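Local coordinates for tyrosine-protein phosphatase YwqE (Bacillus subtilis, PDB 3QY7) that dephosphorylates phosphotyrosine residues of its target proteins in a metal-dependent reaction, working from a PHP-like TIM-barrel fold, at residues 107-112 and 141-146; 158-163 and 186-191; 169-174 and 199-204. One frame throughout, in Å; residues are numbered along the deposited sequence.

Overall arrangement
Contact 2 is the core contact: neighbouring parallel strands of the barrel, 159-163 and 190-192, meet through backbone and side-chain hydrogen bonds and buried apolar side chains, its centre about 9 Å from that of the chain. Contacts 1 and 3 lie about 15 Å out. Contact 1 is partly buried and joins the end of strand 104-108, in the same sheet as contact 2, to helix 141-145; one direct backbone bond and a bridging water do the polar work. Contact 3, at the surface, joins two loops without a hydrogen bond. The segments of contacts 2 and 3 alternate along the chain, and Thr163 touches Phe171. Glu108 in contact 1 binds an iron, whereas Arg201 in contact 3 grips a phosphate beside it.

Contact 1: 107-112 and 141-146. With FE (Fe (III) ion), chain B.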
# COMPACT_ATOMS: atom_id res chain seq x y z
N ILE A 107 2.94 -5.09 -4.74
CA ILE A 107 2.74 -6.51 -5.00
C ILE A 107 2.08 -7.13 -3.78
O ILE A 107 2.58 -6.98 -2.66
CB ILE A 107 4.10 -7.19 -5.26
CG1 ILE A 107 4.82 -6.55 -6.45
CG2 ILE A 107 3.93 -8.72 -5.47
CD1 ILE A 107 4.10 -6.67 -7.77
N GLU A 108 0.98 -7.83 -4.01
CA GLU A 108 0.20 -8.47 -2.95
C GLU A 108 0.31 -9.98 -3.10
O GLU A 108 0.07 -10.51 -4.18
CB GLU A 108 -1.26 -8.07 -3.08
CG GLU A 108 -2.16 -8.58 -1.95
CD GLU A 108 -3.61 -8.71 -2.36
OE1 GLU A 108 -4.49 -8.42 -1.52
OE2 GLU A 108 -3.90 -9.08 -3.51
N PHE A 109 0.67 -10.64 -2.00
CA PHE A 109 0.65 -12.11 -1.91
C PHE A 109 -0.78 -12.59 -1.68
O PHE A 109 -1.56 -11.93 -1.02
CB PHE A 109 1.52 -12.60 -0.74
CG PHE A 109 2.98 -12.22 -0.83
CD1 PHE A 109 3.64 -12.15 -2.06
CD2 PHE A 109 3.71 -11.95 0.33
CE1 PHE A 109 4.98 -11.81 -2.13
CE2 PHE A 109 5.07 -11.62 0.28
CZ PHE A 109 5.72 -11.55 -0.97
N PRO A 110 -1.12 -13.78 -2.20
CA PRO A 110 -2.36 -14.40 -1.76
C PRO A 110 -2.38 -14.51 -0.24
O PRO A 110 -1.32 -14.63 0.38
CB PRO A 110 -2.28 -15.80 -2.39
CG PRO A 110 -0.86 -16.02 -2.67
CD PRO A 110 -0.32 -14.68 -3.05
N PHE A 111 -3.56 -14.46 0.37
CA PHE A 111 -3.65 -14.30 1.82
C PHE A 111 -3.02 -15.45 2.63
O PHE A 111 -2.64 -15.26 3.78
CB PHE A 111 -5.10 -14.07 2.25
CG PHE A 111 -5.83 -15.33 2.61
CD1 PHE A 111 -6.09 -15.65 3.95
CD2 PHE A 111 -6.25 -16.22 1.62
CE1 PHE A 111 -6.77 -16.81 4.29
CE2 PHE A 111 -6.93 -17.40 1.96
CZ PHE A 111 -7.19 -17.69 3.30
N ASP A 112 -2.92 -16.62 2.01
CA ASP A 112 -2.59 -17.85 2.74
C ASP A 112 -1.12 -18.24 2.71
O ASP A 112 -0.67 -19.00 3.58
CB ASP A 112 -3.45 -19.02 2.22
CG ASP A 112 -3.19 -19.32 0.75
OD1 ASP A 112 -3.32 -18.39 -0.08
OD2 ASP A 112 -2.87 -20.47 0.42
N ARG A 141 -1.21 -14.99 6.21
CA ARG A 141 -1.21 -16.11 7.17
C ARG A 141 0.17 -16.73 7.37
O ARG A 141 0.57 -16.99 8.51
CB ARG A 141 -2.22 -17.19 6.76
CG ARG A 141 -2.76 -18.02 7.94
CD ARG A 141 -2.97 -19.51 7.63
NE ARG A 141 -3.66 -19.76 6.36
CZ ARG A 141 -4.97 -19.97 6.23
NH1 ARG A 141 -5.77 -19.95 7.29
NH2 ARG A 141 -5.48 -20.19 5.03
N GLU A 142 0.90 -16.97 6.27
CA GLU A 142 2.24 -17.55 6.37
C GLU A 142 3.29 -16.64 7.02
O GLU A 142 4.14 -17.10 7.79
CB GLU A 142 2.75 -18.06 5.02
CG GLU A 142 3.97 -18.95 5.16
CD GLU A 142 4.39 -19.65 3.88
OE1 GLU A 142 3.81 -19.42 2.80
OE2 GLU A 142 5.34 -20.47 3.98
N ILE A 143 3.26 -15.34 6.70
CA ILE A 143 4.16 -14.42 7.38
C ILE A 143 3.84 -14.38 8.88
O ILE A 143 4.75 -14.32 9.71
CB ILE A 143 4.11 -13.00 6.76
CG1 ILE A 143 4.73 -13.02 5.36
CG2 ILE A 143 4.80 -11.99 7.65
CD1 ILE A 143 4.47 -11.75 4.54
N ARG A 144 2.56 -14.40 9.21
CA ARG A 144 2.09 -14.44 10.60
C ARG A 144 2.64 -15.68 11.33
O ARG A 144 3.10 -15.60 12.46
CB ARG A 144 0.56 -14.42 10.61
CG ARG A 144 -0.10 -14.44 11.98
CD ARG A 144 -0.37 -13.05 12.51
NE ARG A 144 -1.21 -13.13 13.70
CZ ARG A 144 -2.52 -12.87 13.73
NH1 ARG A 144 -3.17 -12.47 12.64
NH2 ARG A 144 -3.18 -13.01 14.87
N GLU A 145 2.59 -16.82 10.65
CA GLU A 145 3.11 -18.08 11.20
C GLU A 145 4.64 -18.16 11.19
O GLU A 145 5.25 -18.80 12.07
CB GLU A 145 2.49 -19.25 10.43
CG GLU A 145 1.02 -19.48 10.80
CD GLU A 145 0.24 -20.26 9.74
OE1 GLU A 145 0.84 -20.69 8.73
OE2 GLU A 145 -0.99 -20.44 9.93
N ASN A 146 5.26 -17.53 10.21
CA ASN A 146 6.70 -17.62 10.03
C ASN A 146 7.22 -16.25 9.57
O ASN A 146 7.46 -16.04 8.38
CB ASN A 146 7.03 -18.73 9.02
CG ASN A 146 8.52 -18.87 8.73
OD1 ASN A 146 9.38 -18.42 9.50
ND2 ASN A 146 8.83 -19.52 7.61
FE FE B . -4.75 -6.53 -0.61
O HOH W 1 -0.83 -20.90 5.53
O HOH W 2 -6.16 -7.46 0.85
O HOH W 3 -5.11 -4.60 -0.01
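Phe111 and Arg141 run alongside each other, their ring and guanidinium planes turned 52° apart, too far for a parallel stack. Phe111 CE1 lies over one face of the guanidinium while Asp112 CB sits at its edge; the closest approach of the two side chains is Phe111 CZ to Arg141 NH2, 3.5 Å. The same Asp112 CB also rests above one face of the Phe111 ring, toward its rim. Deeper in, Ile143 CD1 meets the edge of the Phe109 ring, 4.3 Å from CD2.

Bends at chi2 and chi3 (-46°) bring the arginine head to the phenylalanine. The carboxylate of Asp112 stays apart, with Asp112 OD2 5.3 Å from Arg141 NH2, so no salt bridge forms. The backbone supplies the firm link: Arg141 N donates to Phe111 O at 2.8 Å, nearly straight at 171°, using an N-H of the helix's first turn. Water 1 donates to Asp112 O at 2.7 Å and accepts a weak bond from Arg141 NE.

Two successive beta-alpha loops of the TIM barrel are thereby joined at the C-terminal ends of their strands. There Glu108 OE1 binds iron at 2.1 Å, in a site completed on the protein side by Glu80 and His136.

Contact 2: 158-163 and 186-191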
# COMPACT_ATOMS: atom_id res chain seq x y z
N ALA A 158 13.37 -5.98 -0.58
CA ALA A 158 11.94 -5.65 -0.67
C ALA A 158 11.61 -4.63 0.39
O ALA A 158 12.24 -4.56 1.44
CB ALA A 158 11.10 -6.89 -0.47
N ALA A 159 10.63 -3.79 0.07
CA ALA A 159 10.00 -2.95 1.10
C ALA A 159 8.63 -3.51 1.43
O ALA A 159 8.10 -4.36 0.71
CB ALA A 159 9.87 -1.51 0.56
N SER A 160 8.03 -3.03 2.52
CA SER A 160 6.64 -3.42 2.79
C SER A 160 5.80 -2.28 3.39
O SER A 160 6.34 -1.33 3.95
CB SER A 160 6.55 -4.69 3.65
OG SER A 160 6.68 -4.42 5.03
N GLN A 161 4.50 -2.44 3.26
CA GLN A 161 3.53 -1.41 3.66
C GLN A 161 2.49 -2.04 4.59
O GLN A 161 1.79 -2.99 4.21
CB GLN A 161 2.89 -0.80 2.40
CG GLN A 161 1.57 -0.06 2.66
CD GLN A 161 0.36 -0.94 2.44
OE1 GLN A 161 0.27 -1.65 1.43
NE2 GLN A 161 -0.62 -0.86 3.35
N ILE A 162 2.42 -1.50 5.80
CA ILE A 162 1.47 -1.92 6.80
C ILE A 162 0.18 -1.12 6.66
O ILE A 162 0.19 -0.00 6.14
CB ILE A 162 2.06 -1.79 8.22
CG1 ILE A 162 1.30 -2.68 9.21
CG2 ILE A 162 2.15 -0.32 8.70
CD1 ILE A 162 2.24 -3.49 10.03
N THR A 163 -0.92 -1.71 7.10
CA THR A 163 -2.23 -1.05 7.01
C THR A 163 -2.48 -0.21 8.26
O THR A 163 -2.28 -0.70 9.37
CB THR A 163 -3.38 -2.08 6.91
OG1 THR A 163 -3.03 -3.13 6.00
CG2 THR A 163 -4.66 -1.42 6.44
N ASN A 186 11.94 -3.29 12.03
CA ASN A 186 12.34 -2.48 10.86
C ASN A 186 11.96 -3.10 9.52
O ASN A 186 12.62 -2.88 8.50
CB ASN A 186 13.85 -2.15 10.89
CG ASN A 186 14.23 -1.28 12.06
OD1 ASN A 186 15.29 -1.48 12.69
ND2 ASN A 186 13.39 -0.31 12.37
N LEU A 187 10.89 -3.89 9.51
CA LEU A 187 10.46 -4.60 8.31
C LEU A 187 9.38 -3.88 7.52
O LEU A 187 9.00 -4.33 6.44
CB LEU A 187 9.97 -6.01 8.67
CG LEU A 187 11.00 -6.94 9.31
CD1 LEU A 187 10.35 -8.30 9.45
CD2 LEU A 187 12.30 -7.04 8.50
N ILE A 188 8.91 -2.77 8.08
CA ILE A 188 7.85 -1.96 7.49
C ILE A 188 8.44 -0.60 7.08
O ILE A 188 9.19 -0.01 7.84
CB ILE A 188 6.73 -1.71 8.54
CG1 ILE A 188 6.13 -3.03 9.04
CG2 ILE A 188 5.64 -0.74 8.02
CD1 ILE A 188 5.52 -3.98 7.98
N HIS A 189 8.05 -0.13 5.90
CA HIS A 189 8.59 1.12 5.35
C HIS A 189 7.55 2.19 5.08
O HIS A 189 7.91 3.35 4.93
CB HIS A 189 9.43 0.81 4.12
CG HIS A 189 10.45 -0.25 4.39
ND1 HIS A 189 10.17 -1.59 4.22
CD2 HIS A 189 11.69 -0.18 4.92
CE1 HIS A 189 11.22 -2.30 4.59
NE2 HIS A 189 12.16 -1.48 5.03
N PHE A 190 6.28 1.80 5.04
CA PHE A 190 5.15 2.71 4.77
C PHE A 190 3.96 2.32 5.63
O PHE A 190 3.79 1.14 5.99
CB PHE A 190 4.67 2.59 3.31
CG PHE A 190 5.75 2.72 2.27
CD1 PHE A 190 6.17 3.97 1.83
CD2 PHE A 190 6.29 1.57 1.69
CE1 PHE A 190 7.15 4.09 0.85
CE2 PHE A 190 7.28 1.68 0.69
CZ PHE A 190 7.70 2.93 0.27
N VAL A 191 3.10 3.30 5.94
CA VAL A 191 1.80 3.02 6.52
C VAL A 191 0.77 3.60 5.55
O VAL A 191 0.94 4.73 5.05
CB VAL A 191 1.63 3.69 7.91
CG1 VAL A 191 0.35 3.20 8.57
CG2 VAL A 191 2.85 3.42 8.80
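Ile162 and Ile188 cross at about a right angle, methyl against methyl, with their CG2 atoms 3.6 Å apart. Ile162 belongs to strand 159-163 and Ile188 comes just before strand 190-192, its parallel neighbour in the TIM barrel, the two strands being linked by helices in a right-handed beta-alpha-beta crossover. Gln161 pairs with Phe190 and Ile162 with Val191. On the Ile162 face, CG2 of Ile162 also reaches Val191 CG2 at 3.8 Å, and Leu167 of helix 164-168 packs on both residues. On the other face Gln161 crosses the Phe190 side chain at about a right angle, amide and ring planes 48° apart, CB and CG of Gln161 meeting Phe190 CB rather than amide meeting ring. Gln161 OE1 turns inward to His5, an iron ligand, and so is placed to orient that first-shell histidine.

The backbone ladder rests on Ile162 N to Phe190 O, 3.0 Å, and on Ser160 O, which accepts a bond from His189 N at 2.9 Å and a weak one from Phe190 N.

Just ahead of strand 190-192 side chains join the pairing. With chi1 at 83°, Ser160 OG lies between its own backbone N and carbonyl carbon and donates to Leu187 O at 2.7 Å. The imidazole of His189 stands in for a strand carbonyl: Ser160 N points to its ND1 at 3.1 Å, only 13° out of the ring plane.

Contact 3: 169-174 and 199-204; sequences GIFGKQ and KTRNFH. With PO4 (phosphate ion), chain E.
The main apolar contact is a CH-pi interaction between Ile170 and His204, whose side chains come from opposite directions. Ile170 CG2 sits 3.6 Å from the centroid of the imidazole and just 10° off the ring normal, so the methyl is centred over the face. The torsions set the other branch: CG1 lies between the backbone N and the carbonyl carbon (chi1 71°), and CD1, at the end of this extended arm, passes the CD2 side of the ring and goes on to the second loop, where Ile170 CD1 comes 3.8 Å from Thr200 O. CG1 also rests over the centre of one Phe171 face, within its own loop.

The second apolar contact is made at a ring edge. Arg201 CG approaches Phe171 CE1 and CZ near the ring plane, 4.0 Å from CE1. It is the aliphatic CG that touches; the guanidinium, its plane at 90° to the ring, is turned to the phosphate. Phe171 makes a cation-pi contact with Arg139 instead.

No hydrogen bond crosses between the segments; each loop is shaped by bonds of its own. A type I turn runs from Gly169 to Gly172, closed by Gly172 N to Gly169 O at 3.0 Å. In 199-204, Asn197 OD1 receives Thr200 N and Arg201 N, and Asn202 ND2 bonds Val198 O.

The ionic part belongs to Arg201. Its NH1 donates to phosphate O2 at 2.7 Å, and NH2 adds a weak bond to the same oxygen, which lies in the guanidinium plane. Phosphate O4 is the phosphate atom nearest the iron held by Glu108. Arginine and metal therefore hold one anion between them, consistent with a phosphate-binding role for Arg201 in this phosphatase, although the ion itself probably came from the crystallisation liquor.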
# COMPACT_ATOMS: atom_id res chain seq x y z
N GLY A 169 -6.20 -1.13 15.33
CA GLY A 169 -7.01 -2.17 15.98
C GLY A 169 -8.37 -2.47 15.38
O GLY A 169 -9.10 -3.32 15.91
N ILE A 170 -8.72 -1.81 14.27
CA ILE A 170 -10.07 -1.98 13.68
C ILE A 170 -10.30 -3.34 13.00
O ILE A 170 -11.42 -3.68 12.61
CB ILE A 170 -10.49 -0.82 12.73
CG1 ILE A 170 -9.69 -0.87 11.42
CG2 ILE A 170 -10.40 0.54 13.45
CD1 ILE A 170 -10.14 0.12 10.36
N PHE A 171 -9.22 -4.10 12.87
CA PHE A 171 -9.32 -5.45 12.34
C PHE A 171 -9.00 -6.47 13.41
O PHE A 171 -8.70 -7.63 13.12
CB PHE A 171 -8.45 -5.61 11.09
CG PHE A 171 -8.81 -4.65 9.98
CD1 PHE A 171 -10.12 -4.56 9.52
CD2 PHE A 171 -7.83 -3.84 9.40
CE1 PHE A 171 -10.46 -3.67 8.49
CE2 PHE A 171 -8.15 -2.96 8.37
CZ PHE A 171 -9.48 -2.86 7.92
N GLY A 172 -9.03 -6.01 14.65
CA GLY A 172 -8.89 -6.90 15.77
C GLY A 172 -7.62 -6.76 16.52
O GLY A 172 -6.76 -6.15 16.06
N LYS A 173 -7.55 -7.35 17.70
CA LYS A 173 -6.51 -7.15 18.66
C LYS A 173 -5.28 -7.86 18.25
O LYS A 173 -4.20 -7.50 18.62
CB LYS A 173 -6.95 -7.75 20.00
CG LYS A 173 -6.92 -6.84 21.14
CD LYS A 173 -7.24 -7.53 22.52
CE LYS A 173 -6.63 -8.89 22.74
NZ LYS A 173 -7.07 -9.49 24.03
N GLN A 174 -5.49 -8.92 17.52
CA GLN A 174 -4.39 -9.76 17.18
C GLN A 174 -3.56 -9.14 16.07
O GLN A 174 -2.39 -9.10 16.17
CB GLN A 174 -4.85 -11.14 16.80
CG GLN A 174 -5.37 -11.89 17.99
CD GLN A 174 -4.43 -11.85 19.15
OE1 GLN A 174 -4.67 -11.21 20.15
NE2 GLN A 174 -3.32 -12.53 18.99
N LYS A 199 -17.09 3.23 6.03
CA LYS A 199 -17.53 2.81 7.34
C LYS A 199 -16.86 1.68 8.06
O LYS A 199 -16.82 1.71 9.25
CB LYS A 199 -19.02 2.59 7.38
CG LYS A 199 -19.80 3.76 6.75
CD LYS A 199 -20.23 4.76 7.68
CE LYS A 199 -21.37 5.44 7.11
NZ LYS A 199 -21.28 6.76 7.59
N THR A 200 -16.34 0.73 7.32
CA THR A 200 -15.66 -0.40 7.92
C THR A 200 -14.17 -0.51 7.57
O THR A 200 -13.35 -0.58 8.41
CB THR A 200 -16.31 -1.70 7.60
OG1 THR A 200 -16.62 -1.78 6.23
CG2 THR A 200 -17.59 -1.88 8.39
N ARG A 201 -13.87 -0.45 6.29
CA ARG A 201 -12.52 -0.47 5.83
C ARG A 201 -12.12 0.94 5.46
O ARG A 201 -12.01 1.24 4.36
CB ARG A 201 -12.37 -1.43 4.66
CG ARG A 201 -12.32 -2.85 5.08
CD ARG A 201 -12.05 -3.75 3.90
NE ARG A 201 -10.64 -3.80 3.61
CZ ARG A 201 -10.12 -4.64 2.73
NH1 ARG A 201 -8.83 -4.65 2.51
NH2 ARG A 201 -10.90 -5.48 2.11
N ASN A 202 -12.00 1.78 6.44
CA ASN A 202 -11.74 3.16 6.18
C ASN A 202 -10.31 3.60 6.53
O ASN A 202 -9.47 2.80 6.49
CB ASN A 202 -12.79 4.02 6.80
CG ASN A 202 -12.89 3.81 8.23
OD1 ASN A 202 -12.02 3.24 8.82
ND2 ASN A 202 -13.92 4.30 8.82
N PHE A 203 -10.04 4.87 6.75
CA PHE A 203 -8.66 5.27 6.84
C PHE A 203 -7.89 5.04 8.18
O PHE A 203 -6.93 4.32 8.18
CB PHE A 203 -8.55 6.74 6.41
CG PHE A 203 -8.82 6.97 4.96
CD1 PHE A 203 -10.10 7.03 4.49
CD2 PHE A 203 -7.80 7.10 4.05
CE1 PHE A 203 -10.35 7.18 3.20
CE2 PHE A 203 -8.08 7.27 2.78
CZ PHE A 203 -9.36 7.30 2.34
N HIS A 204 -8.38 5.61 9.28
CA HIS A 204 -7.75 5.41 10.59
C HIS A 204 -6.28 5.85 10.63
O HIS A 204 -5.45 5.33 11.39
CB HIS A 204 -8.03 3.99 11.11
CG HIS A 204 -9.38 3.89 11.74
ND1 HIS A 204 -9.60 4.16 13.07
CD2 HIS A 204 -10.60 3.69 11.19
CE1 HIS A 204 -10.89 4.06 13.33
NE2 HIS A 204 -11.52 3.76 12.21
P PO4 E . -7.85 -5.79 -1.07
O1 PO4 E . -7.52 -4.31 -1.14
O2 PO4 E . -8.31 -6.15 0.30
O3 PO4 E . -8.97 -6.09 -2.02
O4 PO4 E . -6.65 -6.64 -1.43